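Local coordinates for Serine/threonine-protein kinase PknI (PDB 5XLM) that is a membrane-bound serine/threonine protein kinase that slows mycobacterial growth within the infected host, its extracellular sensor domain being the part described here, at residues 40-45 with 64-69; 51-56 with 165-170. All blocks are in the same frame, centred on the assembly; numbering follows the deposited sequence.

Interaction 1: 40-45 with 64-69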
loop_
_atom_site.group_PDB
_atom_site.type_symbol
_atom_site.label_atom_id
_atom_site.label_comp_id
_atom_site.label_asym_id
_atom_site.label_seq_id
_atom_site.Cartn_x
_atom_site.Cartn_y
_atom_site.Cartn_z
ATOM N N TYR A 40 3.224 9.641 -2.804
ATOM C CA TYR A 40 4.025 8.541 -2.287
ATOM C C TYR A 40 4.326 7.543 -3.394
ATOM O O TYR A 40 3.464 7.238 -4.225
ATOM C CB TYR A 40 3.318 7.833 -1.125
ATOM C CG TYR A 40 3.448 8.551 0.197
ATOM C CD1 TYR A 40 2.656 9.653 0.493
ATOM C CD2 TYR A 40 4.363 8.126 1.152
ATOM C CE1 TYR A 40 2.773 10.310 1.702
ATOM C CE2 TYR A 40 4.488 8.777 2.364
ATOM C CZ TYR A 40 3.692 9.868 2.633
ATOM O OH TYR A 40 3.810 10.521 3.838
ATOM N N ARG A 41 5.557 7.044 -3.397
ATOM C CA ARG A 41 6.005 6.023 -4.333
ATOM C C ARG A 41 6.113 4.700 -3.586
ATOM O O ARG A 41 6.843 4.602 -2.595
ATOM C CB ARG A 41 7.346 6.409 -4.955
ATOM C CG ARG A 41 8.129 5.251 -5.545
ATOM C CD ARG A 41 9.432 5.743 -6.154
ATOM N NE ARG A 41 10.363 4.652 -6.420
ATOM C CZ ARG A 41 11.308 4.259 -5.573
ATOM N NH1 ARG A 41 11.448 4.870 -4.403
ATOM N NH2 ARG A 41 12.114 3.255 -5.894
ATOM N N ILE A 42 5.380 3.695 -4.054
ATOM C CA ILE A 42 5.341 2.383 -3.420
ATOM C C ILE A 42 6.072 1.399 -4.320
ATOM O O ILE A 42 5.739 1.260 -5.503
ATOM C CB ILE A 42 3.901 1.921 -3.154
ATOM C CG1 ILE A 42 3.188 2.911 -2.231
ATOM C CG2 ILE A 42 3.891 0.519 -2.558
ATOM C CD1 ILE A 42 1.783 2.490 -1.846
ATOM N N GLU A 43 7.070 0.721 -3.763
ATOM C CA GLU A 43 7.832 -0.295 -4.480
ATOM C C GLU A 43 7.464 -1.659 -3.913
ATOM O O GLU A 43 7.742 -1.949 -2.745
ATOM C CB GLU A 43 9.333 -0.042 -4.371
ATOM C CG GLU A 43 10.173 -1.020 -5.183
ATOM C CD GLU A 43 11.664 -0.760 -5.062
ATOM O OE1 GLU A 43 12.145 -0.544 -3.929
ATOM O OE2 GLU A 43 12.353 -0.762 -6.103
ATOM N N ILE A 44 6.828 -2.487 -4.737
ATOM C CA ILE A 44 6.542 -3.873 -4.389
ATOM C C ILE A 44 7.709 -4.711 -4.898
ATOM O O ILE A 44 7.826 -4.964 -6.098
ATOM C CB ILE A 44 5.209 -4.338 -4.985
ATOM C CG1 ILE A 44 4.075 -3.426 -4.516
ATOM C CG2 ILE A 44 4.918 -5.776 -4.591
ATOM C CD1 ILE A 44 3.871 -3.431 -3.015
ATOM N N GLN A 45 8.578 -5.138 -3.981
ATOM C CA GLN A 45 9.846 -5.771 -4.347
ATOM C C GLN A 45 9.629 -7.270 -4.539
ATOM O O GLN A 45 9.957 -8.101 -3.689
ATOM C CB GLN A 45 10.903 -5.476 -3.294
ATOM C CG GLN A 45 11.118 -3.992 -3.068
ATOM C CD GLN A 45 12.059 -3.709 -1.921
ATOM O OE1 GLN A 45 12.218 -4.529 -1.017
ATOM N NE2 GLN A 45 12.696 -2.544 -1.952
ATOM N N THR A 64 4.974 2.051 -8.114
ATOM C CA THR A 64 3.747 2.761 -8.448
ATOM C C THR A 64 3.669 4.015 -7.589
ATOM O O THR A 64 4.296 4.103 -6.530
ATOM C CB THR A 64 2.497 1.894 -8.231
ATOM O OG1 THR A 64 2.492 1.383 -6.893
ATOM C CG2 THR A 64 2.469 0.732 -9.215
ATOM N N TRP A 65 2.894 4.989 -8.052
ATOM C CA TRP A 65 2.780 6.273 -7.377
ATOM C C TRP A 65 1.346 6.511 -6.929
ATOM O O TRP A 65 0.395 6.199 -7.652
ATOM C CB TRP A 65 3.260 7.413 -8.277
ATOM C CG TRP A 65 4.751 7.510 -8.307
ATOM C CD1 TRP A 65 5.532 8.357 -7.573
ATOM C CD2 TRP A 65 5.647 6.712 -9.087
ATOM N NE1 TRP A 65 6.858 8.144 -7.861
ATOM C CE2 TRP A 65 6.956 7.137 -8.784
ATOM C CE3 TRP A 65 5.470 5.683 -10.018
ATOM C CZ2 TRP A 65 8.081 6.572 -9.380
ATOM C CZ3 TRP A 65 6.590 5.120 -10.607
ATOM C CH2 TRP A 65 7.879 5.566 -10.286
ATOM N N TRP A 66 1.205 7.068 -5.728
ATOM C CA TRP A 66 -0.088 7.224 -5.084
ATOM C C TRP A 66 -0.170 8.593 -4.426
ATOM O O TRP A 66 0.839 9.153 -3.990
ATOM C CB TRP A 66 -0.322 6.125 -4.038
ATOM C CG TRP A 66 -0.222 4.735 -4.593
ATOM C CD1 TRP A 66 0.921 4.037 -4.860
ATOM C CD2 TRP A 66 -1.310 3.874 -4.945
ATOM N NE1 TRP A 66 0.612 2.796 -5.361
ATOM C CE2 TRP A 66 -0.751 2.669 -5.421
ATOM C CE3 TRP A 66 -2.701 4.004 -4.902
ATOM C CZ2 TRP A 66 -1.537 1.604 -5.854
ATOM C CZ3 TRP A 66 -3.480 2.943 -5.331
ATOM C CH2 TRP A 66 -2.896 1.758 -5.801
ATOM N N ALA A 67 -1.385 9.127 -4.364
ATOM C CA ALA A 67 -1.670 10.369 -3.656
ATOM C C ALA A 67 -2.380 10.010 -2.357
ATOM O O ALA A 67 -3.525 9.546 -2.374
ATOM C CB ALA A 67 -2.512 11.306 -4.518
ATOM N N PHE A 68 -1.694 10.207 -1.236
ATOM C CA PHE A 68 -2.202 9.842 0.079
ATOM C C PHE A 68 -2.807 11.052 0.778
ATOM O O PHE A 68 -2.278 12.164 0.691
ATOM C CB PHE A 68 -1.088 9.257 0.953
ATOM C CG PHE A 68 -0.920 7.769 0.828
ATOM C CD1 PHE A 68 -1.430 6.919 1.797
ATOM C CD2 PHE A 68 -0.237 7.220 -0.246
ATOM C CE1 PHE A 68 -1.270 5.549 1.693
ATOM C CE2 PHE A 68 -0.076 5.849 -0.355
ATOM C CZ PHE A 68 -0.593 5.014 0.616
ATOM N N ARG A 69 -3.918 10.827 1.477
ATOM C CA ARG A 69 -4.472 11.806 2.400
ATOM C C ARG A 69 -4.944 11.068 3.646
ATOM O O ARG A 69 -5.429 9.935 3.563
ATOM C CB ARG A 69 -5.618 12.609 1.758
ATOM C CG ARG A 69 -6.986 11.981 1.901
ATOM C CD ARG A 69 -8.008 12.584 0.951
ATOM N NE ARG A 69 -8.521 13.881 1.386
ATOM C CZ ARG A 69 -8.516 14.977 0.634
ATOM N NH1 ARG A 69 -8.028 14.936 -0.600
ATOM N NH2 ARG A 69 -9.007 16.111 1.111
HETATM O O HOH W 1 3.975 -0.926 -6.766
#

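Interaction 2: 51-56 with 165-170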
loop_
_atom_site.group_PDB
_atom_site.type_symbol
_atom_site.label_atom_id
_atom_site.label_comp_id
_atom_site.label_asym_id
_atom_site.label_seq_id
_atom_site.Cartn_x
_atom_site.Cartn_y
_atom_site.Cartn_z
ATOM N N TYR A 51 7.485 -17.870 -0.267
ATOM C CA TYR A 51 6.360 -18.802 -0.181
ATOM C C TYR A 51 6.531 -19.588 1.115
ATOM O O TYR A 51 7.312 -20.545 1.165
ATOM C CB TYR A 51 6.321 -19.721 -1.402
ATOM C CG TYR A 51 5.103 -20.616 -1.492
ATOM C CD1 TYR A 51 3.958 -20.196 -2.158
ATOM C CD2 TYR A 51 5.105 -21.886 -0.929
ATOM C CE1 TYR A 51 2.844 -21.013 -2.252
ATOM C CE2 TYR A 51 3.994 -22.711 -1.016
ATOM C CZ TYR A 51 2.869 -22.269 -1.682
ATOM O OH TYR A 51 1.759 -23.080 -1.772
ATOM N N ASP A 52 5.801 -19.184 2.158
ATOM C CA ASP A 52 5.988 -19.712 3.513
ATOM C C ASP A 52 7.437 -19.534 3.968
ATOM O O ASP A 52 8.115 -20.487 4.358
ATOM C CB ASP A 52 5.554 -21.176 3.608
ATOM C CG ASP A 52 4.047 -21.335 3.706
ATOM O OD1 ASP A 52 3.387 -20.444 4.282
ATOM O OD2 ASP A 52 3.524 -22.356 3.213
ATOM N N TYR A 53 7.913 -18.287 3.889
ATOM C CA TYR A 53 9.253 -17.873 4.304
ATOM C C TYR A 53 10.358 -18.441 3.416
ATOM O O TYR A 53 11.520 -18.040 3.545
ATOM C CB TYR A 53 9.517 -18.253 5.765
ATOM C CG TYR A 53 8.603 -17.571 6.761
ATOM C CD1 TYR A 53 8.601 -16.189 6.899
ATOM C CD2 TYR A 53 7.755 -18.311 7.575
ATOM C CE1 TYR A 53 7.771 -15.563 7.811
ATOM C CE2 TYR A 53 6.922 -17.695 8.489
ATOM C CZ TYR A 53 6.934 -16.320 8.604
ATOM O OH TYR A 53 6.107 -15.703 9.516
ATOM N N THR A 54 10.020 -19.366 2.508
ATOM C CA THR A 54 11.057 -19.883 1.616
ATOM C C THR A 54 11.101 -19.047 0.343
ATOM O O THR A 54 10.052 -18.807 -0.268
ATOM C CB THR A 54 10.810 -21.348 1.271
ATOM O OG1 THR A 54 9.853 -21.444 0.210
ATOM C CG2 THR A 54 10.279 -22.096 2.489
ATOM N N PRO A 55 12.280 -18.590 -0.081
ATOM C CA PRO A 55 12.348 -17.600 -1.164
ATOM C C PRO A 55 11.831 -18.139 -2.491
ATOM O O PRO A 55 12.137 -19.263 -2.891
ATOM C CB PRO A 55 13.843 -17.268 -1.247
ATOM C CG PRO A 55 14.399 -17.659 0.082
ATOM C CD PRO A 55 13.601 -18.850 0.514
ATOM N N THR A 56 11.032 -17.315 -3.170
ATOM C CA THR A 56 10.582 -17.580 -4.539
ATOM C C THR A 56 10.685 -16.285 -5.334
ATOM O O THR A 56 9.674 -15.653 -5.660
ATOM C CB THR A 56 9.150 -18.125 -4.561
ATOM O OG1 THR A 56 8.268 -17.192 -3.923
ATOM C CG2 THR A 56 9.063 -19.470 -3.854
ATOM N N VAL A 165 1.299 -18.641 2.622
ATOM C CA VAL A 165 1.330 -17.195 2.825
ATOM C C VAL A 165 2.469 -16.633 1.985
ATOM O O VAL A 165 3.643 -16.916 2.255
ATOM C CB VAL A 165 1.510 -16.817 4.300
ATOM C CG1 VAL A 165 1.597 -15.305 4.448
ATOM C CG2 VAL A 165 0.370 -17.373 5.135
ATOM N N ILE A 166 2.129 -15.834 0.979
ATOM C CA ILE A 166 3.118 -15.193 0.121
ATOM C C ILE A 166 3.428 -13.810 0.678
ATOM O O ILE A 166 2.518 -13.003 0.905
ATOM C CB ILE A 166 2.612 -15.099 -1.327
ATOM C CG1 ILE A 166 2.181 -16.476 -1.831
ATOM C CG2 ILE A 166 3.687 -14.512 -2.221
ATOM C CD1 ILE A 166 1.672 -16.471 -3.256
ATOM N N ARG A 167 4.710 -13.533 0.893
ATOM C CA ARG A 167 5.163 -12.264 1.447
ATOM C C ARG A 167 6.088 -11.583 0.452
ATOM O O ARG A 167 7.026 -12.204 -0.058
ATOM C CB ARG A 167 5.875 -12.468 2.786
ATOM C CG ARG A 167 4.967 -12.990 3.887
ATOM C CD ARG A 167 5.720 -13.178 5.192
ATOM N NE ARG A 167 4.871 -13.744 6.234
ATOM C CZ ARG A 167 4.673 -15.048 6.404
ATOM N NH1 ARG A 167 5.260 -15.921 5.598
ATOM N NH2 ARG A 167 3.884 -15.481 7.378
ATOM N N ILE A 168 5.818 -10.308 0.176
ATOM C CA ILE A 168 6.607 -9.516 -0.756
ATOM C C ILE A 168 7.002 -8.228 -0.044
ATOM O O ILE A 168 6.131 -7.437 0.326
ATOM C CB ILE A 168 5.840 -9.197 -2.049
ATOM C CG1 ILE A 168 5.218 -10.468 -2.629
ATOM C CG2 ILE A 168 6.763 -8.550 -3.064
ATOM C CD1 ILE A 168 3.944 -10.229 -3.410
ATOM N N PRO A 169 8.294 -7.973 0.182
ATOM C CA PRO A 169 8.692 -6.726 0.847
ATOM C C PRO A 169 8.237 -5.505 0.063
ATOM O O PRO A 169 8.100 -5.538 -1.162
ATOM C CB PRO A 169 10.220 -6.825 0.896
ATOM C CG PRO A 169 10.494 -8.297 0.864
ATOM C CD PRO A 169 9.437 -8.875 -0.034
ATOM N N ALA A 170 7.990 -4.416 0.792
ATOM C CA ALA A 170 7.472 -3.190 0.203
ATOM C C ALA A 170 8.113 -1.984 0.870
ATOM O O ALA A 170 8.385 -1.998 2.073
ATOM C CB ALA A 170 5.946 -3.107 0.332
HETATM O O HOH W 2 4.251 -18.250 6.498
#

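Interaction 1: 40-45 with 64-69
Tyr-40 and Ile-42 pair with Trp-66 and Thr-64 as neighbouring antiparallel strands in the all-beta extracellular sensor domain of the kinase. Both are hydrogen-bonded pairs. Each is closed by two N-H...O=C bonds, the straightest from Tyr-40 N to Trp-66 O (2.7 Å, 177° at the hydrogen). Between them Arg-41 faces Trp-65 in a non-hydrogen-bonded pair, where the alpha carbons come within 4.4 Å.

The two faces of this ladder differ. On one, Arg-41 and Trp-65 run side by side in the same direction. Arg-41 turns its CG away from the backbone N (chi1 160°) and stays extended to NE, which lays its methylenes over one indole face: CB sits 3.8 Å from the centroid of the five-membered ring of Trp-65 in a CH-pi contact, and CD reaches CZ2. The guanidinium runs on past the indole, with Trp-65 CZ2 at its edge and its plane turned 45° from the ring. Trp-65 also stacks on His-89.

On the other face, the CD1 methyl of Ile-42 presses on one face of the Trp-66 indole, 3.5 Å from Trp-66 CD1, and meets the Phe-68 ring at its edge. Phe-68 in turn packs obliquely against Tyr-40, with Tyr-40 CB 3.7 Å from Phe-68 CD2. Phe-100, on strand 100-105, meets Trp-66 edge-to-face and touches Phe-68, extending this apolar layer.

The rotation of the Trp-66 indole is further restrained by a hydrogen bond within its own strand, from NE1 to Thr-64 OG1. Thr-64 OG1 is also hydrogen-bonded to a water, its oxygen 2.7 Å away, which donates a hydrogen bond to Ile-42 O.

Interaction 2: 51-56 with 165-170
The guanidinium of Arg-167 lies flat on the phenol ring of Tyr-53, their planes only 6° apart. The cation-pi contact is off-centre, with Arg-167 CZ 3.9 Å from the ring centroid, while NH1 stands over the middle of the ring and NH2 extends toward the hydroxyl end. Val-165 CG1 packs on the opposite face of the guanidinium, so that the charged group is sandwiched between an aromatic ring and a methyl from its own strand.

Two hydrogen bonds join Asp-52 and Val-165, one between backbones and one to the carboxylate. Asp-52 N donates to Val-165 O at 3.1 Å, and Val-165 N returns a bond to Asp-52 OD1, which it meets from above the carboxylate plane at 3.2 Å. A water extends the polar network, donating to Asp-52 OD1 and accepting from Arg-167 NH1 (2.7 Å), a bridge between groups of probably opposite charge.

Asp-52 and Tyr-53 are the two central residues of a type I' beta turn, Tyr-51 to Thr-54, at the tip of the hairpin formed by strands 38-51 and 54-55. Within it Tyr-51 O takes bonds from both the N and OG1 of Thr-54, approaching from the same face of the carbonyl plane.

Apolar packing is slighter: where Tyr-51 and Ile-166 form a non-hydrogen-bonded pair, Tyr-51 CD1 approaches Ile-166 CG1 to 4.1 Å.

In the fold
Strand 38-51 connects the two contacts. In interaction 1 it pairs with strand 62-72; its far end runs into the turn of interaction 2, and strand 165-174 lies beside it as another antiparallel neighbour. The contact centres are about 20 Å apart, yet their segments touch: Gln-45 N is 2.9 Å from Pro-169 O, a probable backbone hydrogen bond, and Ile-44 CG2 packs 3.7 Å from Ile-168 CG2. Interaction 1 lies nearer the middle of the domain, its centre about 7 Å from that of the chain, whereas interaction 2 is a surface contact about 16 Å out. Both belong to the extracellular sensor domain rather than the catalytic kinase domain.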